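PDB 5BN3: V-type ATP synthase alpha chain from Nanoarchaeum equitans Kin4-M, which belongs to the nucleotide-binding alpha/beta subunit family of rotary ATPases, as the A subunit of the V/A type, and holds ADP in this model. Local coordinates for residues G203-D208 / E496-S501. Residues are numbered along the deposited sequence; the frame is centred on the assembly and turned at random.
Sequences GTRVLD and ENDSYS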
ATOM      1  N   GLY A 203     -32.970 -20.819 -14.097  1.00 38.16           N
ATOM      2  CA  GLY A 203     -33.027 -22.227 -13.751  1.00 41.00           C
ATOM      3  C   GLY A 203     -32.182 -22.501 -12.522  1.00 42.43           C
ATOM      4  O   GLY A 203     -32.134 -23.628 -12.026  1.00 40.35           O
ATOM      5  N   THR A 204     -31.505 -21.460 -12.043  1.00 35.03           N
ATOM      6  CA  THR A 204     -30.751 -21.526 -10.796  1.00 32.18           C
ATOM      7  C   THR A 204     -31.519 -20.756  -9.724  1.00 39.71           C
ATOM      8  O   THR A 204     -31.806 -19.569  -9.892  1.00 40.70           O
ATOM      9  CB  THR A 204     -29.336 -20.938 -10.962  1.00 45.99           C
ATOM     10  OG1 THR A 204     -28.600 -21.721 -11.912  1.00 38.40           O
ATOM     11  CG2 THR A 204     -28.595 -20.944  -9.633  1.00 35.17           C
ATOM     12  N   ARG A 205     -31.845 -21.437  -8.627  1.00 34.26           N
ATOM     13  CA  ARG A 205     -32.738 -20.898  -7.597  1.00 33.53           C
ATOM     14  C   ARG A 205     -32.307 -19.556  -6.997  1.00 31.56           C
ATOM     15  O   ARG A 205     -33.108 -18.623  -6.920  1.00 33.82           O
ATOM     16  CB  ARG A 205     -32.946 -21.932  -6.479  1.00 31.59           C
ATOM     17  CG  ARG A 205     -33.725 -23.171  -6.922  1.00 39.51           C
ATOM     18  CD  ARG A 205     -33.998 -24.121  -5.760  1.00 34.92           C
ATOM     19  NE  ARG A 205     -32.803 -24.854  -5.352  1.00 42.14           N
ATOM     20  CZ  ARG A 205     -32.414 -26.004  -5.893  1.00 42.95           C
ATOM     21  NH1 ARG A 205     -33.122 -26.552  -6.868  1.00 40.21           N
ATOM     22  NH2 ARG A 205     -31.316 -26.604  -5.462  1.00 40.93           N
ATOM     23  N   VAL A 206     -31.052 -19.460  -6.570  1.00 32.17           N
ATOM     24  CA  VAL A 206     -30.568 -18.233  -5.940  1.00 33.39           C
ATOM     25  C   VAL A 206     -30.646 -17.044  -6.900  1.00 41.80           C
ATOM     26  O   VAL A 206     -30.916 -15.916  -6.488  1.00 35.86           O
ATOM     27  CB  VAL A 206     -29.136 -18.410  -5.361  1.00 34.39           C
ATOM     28  CG1 VAL A 206     -28.134 -18.755  -6.462  1.00 32.62           C
ATOM     29  CG2 VAL A 206     -28.700 -17.168  -4.599  1.00 33.33           C
ATOM     30  N   LEU A 207     -30.452 -17.309  -8.189  1.00 30.37           N
ATOM     31  CA  LEU A 207     -30.501 -16.248  -9.192  1.00 39.42           C
ATOM     32  C   LEU A 207     -31.924 -15.922  -9.637  1.00 43.92           C
ATOM     33  O   LEU A 207     -32.175 -14.849 -10.179  1.00 40.96           O
ATOM     34  CB  LEU A 207     -29.649 -16.614 -10.409  1.00 36.29           C
ATOM     35  CG  LEU A 207     -28.160 -16.859 -10.174  1.00 33.45           C
ATOM     36  CD1 LEU A 207     -27.414 -16.909 -11.497  1.00 41.68           C
ATOM     37  CD2 LEU A 207     -27.580 -15.784  -9.276  1.00 32.18           C
ATOM     38  N   ASP A 208     -32.856 -16.843  -9.413  1.00 35.45           N
ATOM     39  CA  ASP A 208     -34.233 -16.639  -9.864  1.00 38.02           C
ATOM     40  C   ASP A 208     -35.126 -15.980  -8.814  1.00 39.25           C
ATOM     41  O   ASP A 208     -36.049 -15.240  -9.153  1.00 37.73           O
ATOM     42  CB  ASP A 208     -34.851 -17.961 -10.339  1.00 46.71           C
ATOM     43  CG  ASP A 208     -34.210 -18.481 -11.612  1.00 53.64           C
ATOM     44  OD1 ASP A 208     -33.519 -17.696 -12.294  1.00 50.10           O
ATOM     45  OD2 ASP A 208     -34.403 -19.675 -11.933  1.00 47.37           O
ATOM     46  N   GLU A 496     -28.039 -34.924 -12.090  1.00 42.85           N
ATOM     47  CA  GLU A 496     -29.039 -34.992 -13.154  1.00 46.46           C
ATOM     48  C   GLU A 496     -30.375 -34.362 -12.759  1.00 41.14           C
ATOM     49  O   GLU A 496     -31.088 -33.816 -13.603  1.00 48.36           O
ATOM     50  CB  GLU A 496     -29.247 -36.450 -13.574  1.00 55.29           C
ATOM     51  CG  GLU A 496     -30.000 -36.632 -14.883  1.00 78.84           C
ATOM     52  CD  GLU A 496     -30.134 -38.091 -15.279  1.00106.62           C
ATOM     53  OE1 GLU A 496     -29.976 -38.966 -14.400  1.00 91.93           O
ATOM     54  OE2 GLU A 496     -30.392 -38.362 -16.471  1.00103.37           O
ATOM     55  N   ASN A 497     -30.708 -34.433 -11.475  1.00 41.18           N
ATOM     56  CA  ASN A 497     -31.984 -33.915 -10.992  1.00 45.91           C
ATOM     57  C   ASN A 497     -31.926 -32.470 -10.491  1.00 48.49           C
ATOM     58  O   ASN A 497     -32.906 -31.737 -10.598  1.00 43.55           O
ATOM     59  CB  ASN A 497     -32.547 -34.824  -9.892  1.00 52.41           C
ATOM     60  CG  ASN A 497     -33.013 -36.166 -10.423  1.00 61.49           C
ATOM     61  OD1 ASN A 497     -33.497 -36.268 -11.551  1.00 49.74           O
ATOM     62  ND2 ASN A 497     -32.874 -37.205  -9.609  1.00 49.64           N
ATOM     63  N   ASP A 498     -30.784 -32.061  -9.946  1.00 44.92           N
ATOM     64  CA  ASP A 498     -30.682 -30.742  -9.319  1.00 43.87           C
ATOM     65  C   ASP A 498     -30.129 -29.654 -10.242  1.00 40.71           C
ATOM     66  O   ASP A 498     -30.313 -28.466  -9.977  1.00 42.14           O
ATOM     67  CB  ASP A 498     -29.848 -30.825  -8.037  1.00 40.04           C
ATOM     68  CG  ASP A 498     -30.075 -29.644  -7.113  1.00 43.58           C
ATOM     69  OD1 ASP A 498     -31.141 -28.999  -7.207  1.00 43.10           O
ATOM     70  OD2 ASP A 498     -29.191 -29.365  -6.277  1.00 46.15           O
ATOM     71  N   SER A 499     -29.464 -30.059 -11.321  1.00 40.51           N
ATOM     72  CA  SER A 499     -28.842 -29.113 -12.253  1.00 45.08           C
ATOM     73  C   SER A 499     -29.805 -28.029 -12.733  1.00 42.98           C
ATOM     74  O   SER A 499     -29.484 -26.839 -12.691  1.00 38.66           O
ATOM     75  CB  SER A 499     -28.250 -29.860 -13.450  1.00 38.64           C
ATOM     76  OG  SER A 499     -27.653 -28.955 -14.361  1.00 45.38           O
ATOM     77  N   TYR A 500     -30.989 -28.446 -13.172  1.00 39.18           N
ATOM     78  CA  TYR A 500     -32.033 -27.513 -13.575  1.00 38.47           C
ATOM     79  C   TYR A 500     -33.131 -27.441 -12.519  1.00 55.14           C
ATOM     80  O   TYR A 500     -33.591 -28.468 -12.014  1.00 40.84           O
ATOM     81  CB  TYR A 500     -32.626 -27.930 -14.923  1.00 42.26           C
ATOM     82  CG  TYR A 500     -33.835 -27.125 -15.351  1.00 47.11           C
ATOM     83  CD1 TYR A 500     -33.781 -25.741 -15.426  1.00 40.92           C
ATOM     84  CD2 TYR A 500     -35.022 -27.753 -15.700  1.00 45.19           C
ATOM     85  CE1 TYR A 500     -34.879 -25.001 -15.825  1.00 39.56           C
ATOM     86  CE2 TYR A 500     -36.127 -27.022 -16.102  1.00 46.20           C
ATOM     87  CZ  TYR A 500     -36.048 -25.648 -16.162  1.00 46.33           C
ATOM     88  OH  TYR A 500     -37.137 -24.912 -16.558  1.00 46.69           O
ATOM     89  N   SER A 501     -33.543 -26.224 -12.183  1.00 44.08           N
ATOM     90  CA  SER A 501     -34.614 -26.023 -11.213  1.00 41.86           C
ATOM     91  C   SER A 501     -35.722 -25.164 -11.809  1.00 38.57           C
ATOM     92  O   SER A 501     -35.623 -23.935 -11.825  1.00 44.93           O
ATOM     93  CB  SER A 501     -34.075 -25.378  -9.933  1.00 48.93           C
ATOM     94  OG  SER A 501     -35.067 -25.352  -8.920  1.00 43.64           O
TER
HETATM   95  O   HOH W   1     -27.935 -24.822 -11.742  1.00 53.37           O
HETATM   96  O   HOH W   2     -33.044 -28.436  -9.280  1.00 45.38           O
HETATM   97  O   HOH W   3     -35.310 -21.556 -10.544  1.00 49.77           O
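R205 reaches D498 with the end of its guanidinium, and the two flat groups are nearly coplanar, 9° between their planes. Both terminal nitrogens converge on one carboxylate oxygen: NH2 of R205 lies 3.0 Å from OD1 of D498, on its syn lone pair, whereas NH1 of R205 meets the same OD1 at 3.2 Å, nearly along the C-O bond. This is therefore an end-on salt bridge forked onto a single atom, not a side-by-side pairing of two oxygens. OD2 of D498 serves R545 and the amide of D492 instead. OG of S501 packs beside CG of R205 (3.2 Å), and a bend at chi3 (-74°) swings the guanidinium beyond it toward D498. NH1 of R205 then gives a weak bond to OG of S501 (3.1 Å), which also bonds to T506. NE and NH2 of R205 are bonded to the carbonyls of F488 and Q490, so several bonds fix the rotation of this buried guanidinium.

Beside this charged pair the backbones join directly, N of S501 donating to O of G203 at 3.0 Å, in the carbonyl plane on a lone pair. The Y500 ring slants across the glycine, its CE1 3.9 Å from CA of G203. OD2 of D208 accepts from N of G203 at 2.8 Å through its syn lone pair, tying this helix residue to the backbone two residues before the helix begins; OD1 of D208 is hydrogen-bonded to OG1 of T202, and a water links OD2 to O of S501.

The contact is a buried interdomain junction: a helix start of the P-loop nucleotide-binding domain docked on the C-terminal-domain loop before helix 503-523. Q491, which lines the ADP pocket, bonds N of R205 and O of G203 through its side chain, linking the junction to that site.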